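Local coordinates for protein haloacid delahogenase-like family hydrolase (PDB 2PKE) that probably acts as a magnesium-dependent phosphatase of the haloacid dehalogenase-like hydrolase family, although its natural substrate is not established, at residues I133-L138 / V160-P165; G10-L15 / A242-A247; A40-Y45 / E85-R90; G71-T76 / A105-P110. All coordinates share one frame; numbering follows the deposited sequence.

Interaction 1. Residues I133-L138 / V160-P165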
loop_
_atom_site.group_PDB
_atom_site.type_symbol
_atom_site.label_atom_id
_atom_site.label_comp_id
_atom_site.label_asym_id
_atom_site.label_seq_id
_atom_site.Cartn_x
_atom_site.Cartn_y
_atom_site.Cartn_z
ATOM N N ILE A 133 0.740 -11.898 6.075
ATOM C CA ILE A 133 -0.202 -11.474 5.050
ATOM C C ILE A 133 -1.243 -10.628 5.717
ATOM O O ILE A 133 -1.983 -11.066 6.626
ATOM C CB ILE A 133 -0.854 -12.645 4.302
ATOM C CG1 ILE A 133 0.253 -13.522 3.725
ATOM C CG2 ILE A 133 -1.858 -12.142 3.210
ATOM C CD1 ILE A 133 -0.208 -14.843 3.037
ATOM N N THR A 134 -1.316 -9.395 5.267
ATOM C CA THR A 134 -2.303 -8.469 5.810
ATOM C C THR A 134 -2.967 -7.579 4.751
ATOM O O THR A 134 -2.406 -7.381 3.716
ATOM C CB THR A 134 -1.668 -7.553 6.850
ATOM O OG1 THR A 134 -2.739 -6.884 7.533
ATOM C CG2 THR A 134 -0.752 -6.526 6.201
ATOM N N LYS A 135 -4.192 -7.122 5.004
ATOM C CA LYS A 135 -4.827 -6.155 4.143
ATOM C C LYS A 135 -4.699 -4.766 4.741
ATOM O O LYS A 135 -4.350 -4.612 5.926
ATOM C CB LYS A 135 -6.294 -6.522 3.815
ATOM C CG LYS A 135 -7.296 -6.333 4.898
ATOM C CD LYS A 135 -8.569 -7.132 4.573
ATOM C CE LYS A 135 -9.626 -6.926 5.573
ATOM N NZ LYS A 135 -10.818 -7.688 5.105
ATOM N N GLY A 136 -4.898 -3.752 3.904
ATOM C CA GLY A 136 -4.911 -2.401 4.372
ATOM C C GLY A 136 -3.803 -1.552 3.802
ATOM O O GLY A 136 -3.461 -1.664 2.615
ATOM N N ASP A 137 -3.300 -0.659 4.653
ATOM C CA ASP A 137 -2.363 0.410 4.283
ATOM C C ASP A 137 -0.955 -0.158 4.307
ATOM O O ASP A 137 -0.431 -0.582 5.354
ATOM C CB ASP A 137 -2.580 1.586 5.256
ATOM C CG ASP A 137 -1.693 2.808 4.969
ATOM O OD1 ASP A 137 -0.480 2.648 4.696
ATOM O OD2 ASP A 137 -2.222 3.944 5.045
ATOM N N LEU A 138 -0.334 -0.191 3.143
ATOM C CA LEU A 138 0.999 -0.731 3.007
ATOM C C LEU A 138 2.012 -0.052 3.899
ATOM O O LEU A 138 2.811 -0.703 4.541
ATOM C CB LEU A 138 1.498 -0.538 1.585
ATOM C CG LEU A 138 2.898 -1.018 1.229
ATOM C CD1 LEU A 138 3.002 -2.542 1.241
ATOM C CD2 LEU A 138 3.218 -0.485 -0.110
ATOM N N VAL A 160 -2.099 -6.667 0.981
ATOM C CA VAL A 160 -3.079 -6.766 -0.084
ATOM C C VAL A 160 -4.216 -5.815 0.149
ATOM O O VAL A 160 -4.403 -5.329 1.242
ATOM C CB VAL A 160 -3.652 -8.195 -0.147
ATOM C CG1 VAL A 160 -2.547 -9.206 -0.234
ATOM C CG2 VAL A 160 -4.537 -8.490 1.033
ATOM N N SER A 161 -5.012 -5.599 -0.884
ATOM C CA SER A 161 -6.194 -4.713 -0.780
ATOM C C SER A 161 -7.406 -5.411 -0.154
ATOM O O SER A 161 -8.212 -4.785 0.593
ATOM C CB SER A 161 -6.510 -4.146 -2.159
ATOM O OG SER A 161 -5.596 -3.067 -2.390
ATOM N N GLU A 162 -7.533 -6.712 -0.436
ATOM C CA GLU A 162 -8.611 -7.485 0.155
ATOM C C GLU A 162 -8.129 -8.898 0.337
ATOM O O GLU A 162 -7.348 -9.407 -0.476
ATOM C CB GLU A 162 -9.894 -7.484 -0.671
ATOM C CG GLU A 162 -11.077 -8.252 -0.025
ATOM C CD GLU A 162 -11.455 -7.673 1.301
ATOM O OE1 GLU A 162 -10.875 -8.074 2.324
ATOM O OE2 GLU A 162 -12.278 -6.738 1.325
ATOM N N LYS A 163 -8.609 -9.509 1.409
ATOM C CA LYS A 163 -8.327 -10.911 1.724
ATOM C C LYS A 163 -9.498 -11.764 1.206
ATOM O O LYS A 163 -10.514 -11.880 1.823
ATOM C CB LYS A 163 -8.143 -11.100 3.212
ATOM C CG LYS A 163 -6.682 -10.923 3.672
ATOM C CD LYS A 163 -6.569 -11.102 5.185
ATOM C CE LYS A 163 -5.140 -11.083 5.646
ATOM N NZ LYS A 163 -5.076 -10.927 7.145
ATOM N N ASP A 164 -9.328 -12.303 0.025
ATOM C CA ASP A 164 -10.362 -13.084 -0.621
ATOM C C ASP A 164 -9.686 -14.239 -1.310
ATOM O O ASP A 164 -8.462 -14.223 -1.455
ATOM C CB ASP A 164 -11.226 -12.202 -1.542
ATOM C CG ASP A 164 -10.432 -11.441 -2.608
ATOM O OD1 ASP A 164 -9.360 -11.876 -3.058
ATOM O OD2 ASP A 164 -10.947 -10.377 -3.037
ATOM N N PRO A 165 -10.464 -15.259 -1.730
ATOM C CA PRO A 165 -9.814 -16.458 -2.295
ATOM C C PRO A 165 -8.873 -16.169 -3.451
ATOM O O PRO A 165 -7.786 -16.752 -3.533
ATOM C CB PRO A 165 -11.016 -17.380 -2.690
ATOM C CG PRO A 165 -12.147 -16.882 -1.847
ATOM C CD PRO A 165 -11.932 -15.408 -1.680
HETATM O O HOH W 1 -5.592 -8.190 7.399
HETATM O O HOH W 2 -5.159 -1.477 0.460
#
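Lys135 and Val160 sit opposite each other where two neighbouring parallel strands run out at the active-site end of the sheet. The backbone pairing is brief: Val160 N gives a bond to Thr134 O (2.8 Å), and Gly136 N returns one to Val160 O (3.1 Å). Side chains extend the join. Lys135 starts with CG wedged between its backbone N and carbonyl carbon (chi1 74°), then runs extended alongside Glu162, so that NZ meets the syn lone pair of Glu162 OE1 at 2.8 Å in a salt bridge. Glu162 OE1 also accepts from Lys163 N on its anti side, 2.8 Å away. Glu162 is bent at chi2 (60°), which turns its carboxylate back toward both donors, and its other oxygen bonds to Tyr70. Lys163, extended beyond CG, crosses toward the 133-135 strand: its CE passes 3.9 Å from Thr134 CA, and NZ reaches Ile133 O at 3.1 Å, tilted 32° from the carbonyl plane. A water links Lys163 NZ to Lys135 N. The amine also forms salt bridges to Asp19 and Asp192, consistent with the motif III lysine of HAD phosphatases. The chemistry implies an amine held by several acceptors beside the magnesium ligand Asp19.

Interaction 2. Residues G10-L15 / A242-A247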
loop_
_atom_site.group_PDB
_atom_site.type_symbol
_atom_site.label_atom_id
_atom_site.label_comp_id
_atom_site.label_asym_id
_atom_site.label_seq_id
_atom_site.Cartn_x
_atom_site.Cartn_y
_atom_site.Cartn_z
ATOM N N GLY A 10 9.531 -34.828 3.470
ATOM C CA GLY A 10 9.210 -35.348 4.787
ATOM C C GLY A 10 8.193 -34.567 5.591
ATOM O O GLY A 10 8.010 -34.874 6.763
ATOM N N GLN A 11 7.594 -33.532 4.982
ATOM C CA GLN A 11 6.472 -32.771 5.580
ATOM C C GLN A 11 5.509 -32.344 4.474
ATOM O O GLN A 11 5.909 -32.222 3.309
ATOM C CB GLN A 11 6.959 -31.547 6.383
ATOM C CG GLN A 11 7.454 -30.403 5.537
ATOM C CD GLN A 11 8.214 -29.367 6.356
ATOM O OE1 GLN A 11 9.239 -29.688 6.951
ATOM N NE2 GLN A 11 7.718 -28.123 6.390
ATOM N N ALA A 12 4.252 -32.094 4.828
ATOM C CA ALA A 12 3.220 -31.753 3.841
ATOM C C ALA A 12 3.022 -30.235 3.799
ATOM O O ALA A 12 3.135 -29.631 2.735
ATOM C CB ALA A 12 1.909 -32.469 4.129
ATOM N N ILE A 13 2.823 -29.594 4.951
ATOM C CA ILE A 13 2.684 -28.136 4.984
ATOM C C ILE A 13 4.081 -27.499 4.803
ATOM O O ILE A 13 5.051 -27.941 5.402
ATOM C CB ILE A 13 2.024 -27.664 6.314
ATOM C CG1 ILE A 13 0.574 -28.130 6.445
ATOM C CG2 ILE A 13 2.181 -26.103 6.547
ATOM C CD1 ILE A 13 -0.282 -27.812 5.307
ATOM N N GLN A 14 4.191 -26.482 3.962
ATOM C CA GLN A 14 5.479 -25.841 3.702
ATOM C C GLN A 14 5.527 -24.376 4.105
ATOM O O GLN A 14 6.615 -23.828 4.251
ATOM C CB GLN A 14 5.822 -25.945 2.209
ATOM C CG GLN A 14 5.896 -27.360 1.645
ATOM C CD GLN A 14 7.067 -28.121 2.130
ATOM O OE1 GLN A 14 8.061 -27.529 2.577
ATOM N NE2 GLN A 14 7.003 -29.465 2.028
ATOM N N LEU A 15 4.365 -23.733 4.270
ATOM C CA LEU A 15 4.313 -22.310 4.464
ATOM C C LEU A 15 3.240 -21.961 5.481
ATOM O O LEU A 15 2.158 -22.477 5.423
ATOM C CB LEU A 15 4.042 -21.587 3.155
ATOM C CG LEU A 15 3.955 -20.067 3.180
ATOM C CD1 LEU A 15 5.287 -19.355 3.556
ATOM C CD2 LEU A 15 3.462 -19.517 1.820
ATOM N N ALA A 242 -0.114 -30.505 13.788
ATOM C CA ALA A 242 -1.250 -31.389 13.717
ATOM C C ALA A 242 -1.863 -31.305 12.323
ATOM O O ALA A 242 -2.230 -32.333 11.750
ATOM C CB ALA A 242 -2.331 -31.023 14.821
ATOM N N LEU A 243 -1.957 -30.086 11.792
ATOM C CA LEU A 243 -2.464 -29.856 10.441
ATOM C C LEU A 243 -1.551 -30.493 9.417
ATOM O O LEU A 243 -2.032 -31.113 8.465
ATOM C CB LEU A 243 -2.690 -28.371 10.176
ATOM C CG LEU A 243 -3.936 -27.813 10.937
ATOM C CD1 LEU A 243 -3.895 -26.245 10.877
ATOM C CD2 LEU A 243 -5.222 -28.397 10.402
ATOM N N ASP A 244 -0.246 -30.364 9.626
ATOM C CA ASP A 244 0.713 -30.987 8.774
ATOM C C ASP A 244 0.576 -32.490 8.768
ATOM O O ASP A 244 0.708 -33.099 7.727
ATOM C CB ASP A 244 2.103 -30.577 9.204
ATOM C CG ASP A 244 3.196 -31.035 8.238
ATOM O OD1 ASP A 244 2.932 -31.661 7.207
ATOM O OD2 ASP A 244 4.348 -30.759 8.559
ATOM N N ALA A 245 0.329 -33.091 9.922
ATOM C CA ALA A 245 0.170 -34.543 9.997
ATOM C C ALA A 245 -1.036 -35.000 9.164
ATOM O O ALA A 245 -0.933 -35.923 8.389
ATOM C CB ALA A 245 0.036 -34.993 11.426
ATOM N N GLN A 246 -2.160 -34.306 9.332
ATOM C CA GLN A 246 -3.412 -34.560 8.605
ATOM C C GLN A 246 -3.200 -34.418 7.096
ATOM O O GLN A 246 -3.616 -35.266 6.300
ATOM C CB GLN A 246 -4.447 -33.552 9.116
ATOM C CG GLN A 246 -5.876 -33.703 8.562
ATOM C CD GLN A 246 -6.921 -32.762 9.246
ATOM O OE1 GLN A 246 -6.669 -32.172 10.292
ATOM N NE2 GLN A 246 -8.084 -32.612 8.597
ATOM N N ALA A 247 -2.508 -33.350 6.712
ATOM C CA ALA A 247 -2.232 -33.067 5.285
ATOM C C ALA A 247 -1.418 -34.189 4.625
ATOM O O ALA A 247 -1.666 -34.623 3.471
ATOM C CB ALA A 247 -1.480 -31.710 5.168
#
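In the Rossmann-like core of the HAD fold, the loop that leads into the central strand 15-18 is fastened to the C-terminal helix 236-250, and the polar part of the fastening is one carboxylate, that of Asp244, receiving the backbone N-H groups of Ala12 and Ile13. Both bonds fall on Asp244 OD1, but they arrive differently. Ala12 N meets Asp244 OD1 on its syn side, close to the carboxylate plane, at 2.8 Å. Ile13 N, at 3.1 Å from the same Asp244 OD1, stands above that plane, 73° out of it, yet its N-H points fairly straight at the oxygen (162°). Asp244 reaches the loop because its CG lies anti to the backbone N (chi1 -172°), which carries the acid off the helix surface. OD2 has its own partner in the hydroxyl of Tyr128, so both oxygens of this buried acid are bonded.

Apolar contacts fill in beside the polar pair. The CG1 branch of Ile13 lies against the helix backbone, 3.7 Å from Asp244 CA, while its terminal CD1 meets the methyl of Ala247. Trp202, on strand 202-205, touches Ile13, Leu243 and Ala247, so the join also faces the sheet.

Within the loop, Gln11, extended beyond CG, reaches forward so that its NE2 bonds to Ile13 O at 2.8 Å, in the carbonyl plane; the same NE2 also bonds to Asp127 O. Beside the carboxylate two methyl groups touch directly, Ala12 CB and Ala247 CB, 3.6 Å apart.

Interaction 3. Residues A40-Y45 / E85-R90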
loop_
_atom_site.group_PDB
_atom_site.type_symbol
_atom_site.label_atom_id
_atom_site.label_comp_id
_atom_site.label_asym_id
_atom_site.label_seq_id
_atom_site.Cartn_x
_atom_site.Cartn_y
_atom_site.Cartn_z
ATOM N N ALA A 40 -16.737 11.023 22.029
ATOM C CA ALA A 40 -16.483 12.102 23.003
ATOM C C ALA A 40 -16.500 13.459 22.317
ATOM O O ALA A 40 -17.088 14.392 22.832
ATOM C CB ALA A 40 -15.181 11.886 23.740
ATOM N N ILE A 41 -15.883 13.596 21.148
ATOM C CA ILE A 41 -16.027 14.871 20.375
ATOM C C ILE A 41 -17.501 15.188 20.036
ATOM O O ILE A 41 -18.012 16.321 20.276
ATOM C CB ILE A 41 -15.206 14.865 19.064
ATOM C CG1 ILE A 41 -13.723 14.781 19.380
ATOM C CG2 ILE A 41 -15.484 16.123 18.275
ATOM C CD1 ILE A 41 -12.926 14.287 18.276
ATOM N N LEU A 42 -18.192 14.193 19.485
ATOM C CA LEU A 42 -19.609 14.362 19.122
ATOM C C LEU A 42 -20.491 14.691 20.333
ATOM O O LEU A 42 -21.483 15.434 20.218
ATOM C CB LEU A 42 -20.141 13.111 18.406
ATOM C CG LEU A 42 -19.697 12.862 16.949
ATOM C CD1 LEU A 42 -20.322 11.597 16.477
ATOM C CD2 LEU A 42 -20.106 14.014 16.034
ATOM N N SER A 43 -20.134 14.170 21.506
ATOM C CA SER A 43 -21.012 14.329 22.674
ATOM C C SER A 43 -21.351 15.794 22.956
ATOM O O SER A 43 -22.392 16.070 23.534
ATOM C CB SER A 43 -20.420 13.657 23.925
ATOM O OG SER A 43 -19.254 14.333 24.372
ATOM N N GLY A 44 -20.494 16.723 22.523
ATOM C CA GLY A 44 -20.745 18.157 22.665
ATOM C C GLY A 44 -21.752 18.750 21.678
ATOM O O GLY A 44 -22.057 19.967 21.717
ATOM N N TYR A 45 -22.250 17.896 20.785
ATOM C CA TYR A 45 -23.222 18.286 19.779
ATOM C C TYR A 45 -24.535 17.518 19.918
ATOM O O TYR A 45 -25.578 18.042 19.585
ATOM C CB TYR A 45 -22.607 18.075 18.386
ATOM C CG TYR A 45 -21.413 18.977 18.154
ATOM C CD1 TYR A 45 -21.571 20.240 17.613
ATOM C CD2 TYR A 45 -20.130 18.563 18.480
ATOM C CE1 TYR A 45 -20.483 21.083 17.425
ATOM C CE2 TYR A 45 -19.033 19.398 18.292
ATOM C CZ TYR A 45 -19.223 20.654 17.764
ATOM O OH TYR A 45 -18.162 21.498 17.552
ATOM N N GLU A 85 -22.277 15.200 9.025
ATOM C CA GLU A 85 -23.672 14.718 8.897
ATOM C C GLU A 85 -24.442 14.702 10.193
ATOM O O GLU A 85 -25.580 15.208 10.268
ATOM C CB GLU A 85 -23.720 13.285 8.369
ATOM C CG GLU A 85 -23.225 13.118 6.962
ATOM C CD GLU A 85 -24.112 13.794 5.963
ATOM O OE1 GLU A 85 -25.355 13.691 6.089
ATOM O OE2 GLU A 85 -23.553 14.449 5.055
ATOM N N LEU A 86 -23.856 14.055 11.188
ATOM C CA LEU A 86 -24.500 13.884 12.473
ATOM C C LEU A 86 -24.847 15.215 13.127
ATOM O O LEU A 86 -25.912 15.328 13.732
ATOM C CB LEU A 86 -23.635 13.067 13.428
ATOM C CG LEU A 86 -23.594 11.568 13.195
ATOM C CD1 LEU A 86 -22.449 10.904 14.019
ATOM C CD2 LEU A 86 -24.938 10.969 13.510
ATOM N N THR A 87 -23.943 16.199 13.024
ATOM C CA THR A 87 -24.136 17.505 13.658
ATOM C C THR A 87 -24.768 18.536 12.718
ATOM O O THR A 87 -24.844 19.723 13.071
ATOM C CB THR A 87 -22.820 18.075 14.176
ATOM O OG1 THR A 87 -21.982 18.413 13.064
ATOM C CG2 THR A 87 -22.086 17.048 15.089
ATOM N N GLU A 88 -25.263 18.070 11.563
ATOM C CA GLU A 88 -25.891 18.922 10.536
ATOM C C GLU A 88 -24.969 20.101 10.226
ATOM O O GLU A 88 -25.393 21.254 10.272
ATOM C CB GLU A 88 -27.288 19.423 10.964
ATOM C CG GLU A 88 -28.359 18.330 11.270
ATOM C CD GLU A 88 -28.712 17.452 10.060
ATOM O OE1 GLU A 88 -28.398 17.848 8.912
ATOM O OE2 GLU A 88 -29.304 16.360 10.252
ATOM N N ALA A 89 -23.703 19.797 9.962
ATOM C CA ALA A 89 -22.668 20.807 9.684
ATOM C C ALA A 89 -22.483 21.863 10.791
ATOM O O ALA A 89 -21.952 22.948 10.540
ATOM C CB ALA A 89 -22.909 21.474 8.294
ATOM N N ARG A 90 -22.904 21.545 12.020
ATOM C CA ARG A 90 -22.658 22.447 13.173
ATOM C C ARG A 90 -21.257 22.275 13.731
ATOM O O ARG A 90 -20.728 23.189 14.391
ATOM C CB ARG A 90 -23.645 22.223 14.312
ATOM C CG ARG A 90 -24.842 23.113 14.285
ATOM C CD ARG A 90 -25.731 22.865 13.093
ATOM N NE ARG A 90 -26.993 23.605 13.223
ATOM C CZ ARG A 90 -27.958 23.632 12.310
ATOM N NH1 ARG A 90 -27.836 22.954 11.172
ATOM N NH2 ARG A 90 -29.049 24.338 12.540
#
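Leu42 and Leu86 meet near the ends of helices 28-42 and 72-86, in the helical region that fits the cap of a HAD hydrolase. Their side chains run at about a right angle, with Leu42 CD1 and Leu86 CD1 only 3.3 Å apart; this is closer than methyl groups normally come, so the exact distance is doubtful. The other branch, Leu42 CD2, rests on Thr87 CG2 at 3.7 Å. Thr87 CG2 is the hub of the close-packed part, since it also lies 3.5 Å from Tyr45 CB. With OG1 between the backbone N and the carbonyl carbon (chi1 68°), Thr87 turns CG2 to these neighbours, while OG1 bonds with Ala83 O and Ile91 N.

Toward solvent the contact thins. The Tyr45 ring brings CE1 to 3.7 Å from Arg90 O, while the Arg90 side chain leads away and its NH1 bonds to Glu88 O in a straight, in-plane arrangement. A Schellman motif with Glu88 at C-prime ends helix 72-86, and a type I' turn from Thr87 to Arg90 overlaps it. No hydrogen bond joins the two segments, which implies that apolar shape holds them together, while the Tyr45 hydroxyl bonds to Asp95 and Glu92 N of the same chain.

Interaction 4. Residues G71-T76 / A105-P110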
loop_
_atom_site.group_PDB
_atom_site.type_symbol
_atom_site.label_atom_id
_atom_site.label_comp_id
_atom_site.label_asym_id
_atom_site.label_seq_id
_atom_site.Cartn_x
_atom_site.Cartn_y
_atom_site.Cartn_z
ATOM N N GLY A 71 -8.023 0.832 6.522
ATOM C CA GLY A 71 -6.955 1.504 7.259
ATOM C C GLY A 71 -7.366 2.789 7.936
ATOM O O GLY A 71 -8.451 3.320 7.698
ATOM N N ALA A 72 -6.477 3.301 8.783
ATOM C CA ALA A 72 -6.760 4.502 9.620
ATOM C C ALA A 72 -6.963 5.790 8.848
ATOM O O ALA A 72 -7.687 6.672 9.275
ATOM C CB ALA A 72 -5.630 4.696 10.622
ATOM N N LYS A 73 -6.307 5.942 7.711
ATOM C CA LYS A 73 -6.453 7.176 6.949
ATOM C C LYS A 73 -7.874 7.377 6.409
ATOM O O LYS A 73 -8.467 8.463 6.565
ATOM C CB LYS A 73 -5.385 7.236 5.855
ATOM C CG LYS A 73 -4.752 8.598 5.724
ATOM C CD LYS A 73 -3.259 8.553 5.450
ATOM C CE LYS A 73 -2.871 7.645 4.348
ATOM N NZ LYS A 73 -1.399 7.784 4.187
ATOM N N GLY A 74 -8.434 6.328 5.821
ATOM C CA GLY A 74 -9.808 6.341 5.344
ATOM C C GLY A 74 -10.769 6.429 6.505
ATOM O O GLY A 74 -11.803 7.074 6.407
HETATM N N MSE A 75 -10.422 5.780 7.609
HETATM C CA MSE A 75 -11.239 5.841 8.818
HETATM C C MSE A 75 -11.448 7.311 9.257
HETATM O O MSE A 75 -12.584 7.701 9.597
HETATM C CB MSE A 75 -10.560 5.100 9.961
HETATM C CG MSE A 75 -11.404 4.961 11.265
HETATM SE SE MSE A 75 -10.340 4.854 12.846
HETATM C CE MSE A 75 -9.153 6.392 12.802
ATOM N N THR A 76 -10.359 8.087 9.270
ATOM C CA THR A 76 -10.412 9.510 9.651
ATOM C C THR A 76 -11.296 10.364 8.767
ATOM O O THR A 76 -12.115 11.153 9.266
ATOM C CB THR A 76 -9.050 10.105 9.679
ATOM O OG1 THR A 76 -8.258 9.324 10.588
ATOM C CG2 THR A 76 -9.102 11.554 10.162
ATOM N N ALA A 105 -3.114 9.892 15.655
ATOM C CA ALA A 105 -2.698 9.078 16.779
ATOM C C ALA A 105 -2.771 7.610 16.412
ATOM O O ALA A 105 -1.923 6.828 16.847
ATOM C CB ALA A 105 -3.536 9.359 18.029
ATOM N N THR A 106 -3.792 7.233 15.643
ATOM C CA THR A 106 -4.044 5.810 15.290
ATOM C C THR A 106 -2.993 5.352 14.286
ATOM O O THR A 106 -2.467 4.226 14.349
ATOM C CB THR A 106 -5.464 5.596 14.756
ATOM O OG1 THR A 106 -6.421 6.076 15.721
ATOM C CG2 THR A 106 -5.705 4.131 14.498
ATOM N N LEU A 107 -2.626 6.267 13.406
ATOM C CA LEU A 107 -1.584 5.993 12.430
ATOM C C LEU A 107 -0.201 5.788 13.013
ATOM O O LEU A 107 0.663 5.283 12.335
ATOM C CB LEU A 107 -1.544 7.091 11.367
ATOM C CG LEU A 107 -2.623 6.998 10.292
ATOM C CD1 LEU A 107 -2.674 8.319 9.512
ATOM C CD2 LEU A 107 -2.411 5.824 9.317
ATOM N N GLN A 108 0.024 6.210 14.243
ATOM C CA GLN A 108 1.273 5.949 14.948
ATOM C C GLN A 108 0.970 5.211 16.239
ATOM O O GLN A 108 1.643 5.426 17.236
ATOM C CB GLN A 108 1.973 7.232 15.324
ATOM C CG GLN A 108 1.880 8.352 14.370
ATOM C CD GLN A 108 2.296 9.637 15.049
ATOM O OE1 GLN A 108 1.561 10.635 15.070
ATOM N NE2 GLN A 108 3.476 9.606 15.663
ATOM N N HIS A 109 -0.043 4.352 16.243
ATOM C CA HIS A 109 -0.423 3.732 17.511
ATOM C C HIS A 109 0.710 2.825 17.952
ATOM O O HIS A 109 1.404 2.244 17.112
ATOM C CB HIS A 109 -1.818 3.040 17.515
ATOM C CG HIS A 109 -1.911 1.732 16.776
ATOM N ND1 HIS A 109 -1.213 0.595 17.144
ATOM C CD2 HIS A 109 -2.701 1.366 15.735
ATOM C CE1 HIS A 109 -1.539 -0.398 16.328
ATOM N NE2 HIS A 109 -2.447 0.043 15.470
ATOM N N PRO A 110 0.928 2.752 19.277
ATOM C CA PRO A 110 1.957 1.838 19.781
ATOM C C PRO A 110 1.673 0.422 19.276
ATOM O O PRO A 110 0.513 0.004 19.254
ATOM C CB PRO A 110 1.806 1.911 21.317
ATOM C CG PRO A 110 0.854 3.103 21.609
ATOM C CD PRO A 110 0.182 3.486 20.329
#
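Ala72 and Leu107 form the apolar centre of this contact between the first turn of helix 72-86 and the last turn of helix 93-107, two helices of the region that matches the alpha-helical cap of HAD hydrolases. The small methyl of Ala72 is the focus. Leu107 CD2 lies 3.7 Å from Ala72 CB, and Thr106 CG2 comes to 3.9 Å from the same atom of Ala72. The other Leu107 branch, CD1, meets the aliphatic part of Lys73 at CD (4.1 Å), the two side chains crossing at about a right angle. With CG anti to the carbonyl carbon (chi1 -78°), the end of Leu107 turns toward helix 72-86, and both methyls find partners there.

A mixed contact flanks this core. The terminal CE of Met75, a selenomethionine, approaches Thr106 OG1 at 4.0 Å, and both residues also touch Tyr31 of helix 28-42.

No hydrogen bond joins the two segments. Thr76 OG1 turns back to Ala72 O (3.0 Å), which the Thr76 N-H reaches from the other face of the carbonyl. Thr106 OG1 likewise bonds to Ile102 O one turn earlier in its helix. The amine of Lys73 runs on to Phe68 O of the second subunit. Because hydroxyls pair with their own helices and Lys73 lends only its methylenes, the chemistry implies a hydrophobic join, with its one charged end committed to the dimer interface.

In the fold
The four contacts range from active site to periphery. Interaction 1, nearest the chain's centre, is the most polar, combining strand pairing with salt bridges beside the magnesium site. Interaction 2 is buried, where interaction 1 is only partly so, and it too uses a carboxylate, but it lies at the far end of the core fold, closing a loop in which the other three are nested. Interactions 3 and 4 both use helix 72-86, at its two ends, and neither has a hydrogen bond between its segments; 4 is buried, whereas 3 opens to solvent. Interaction 4 touches interaction 1 through Lys73 and Asp137, bringing the helical region against the core, and both contacts adjoin the second subunit.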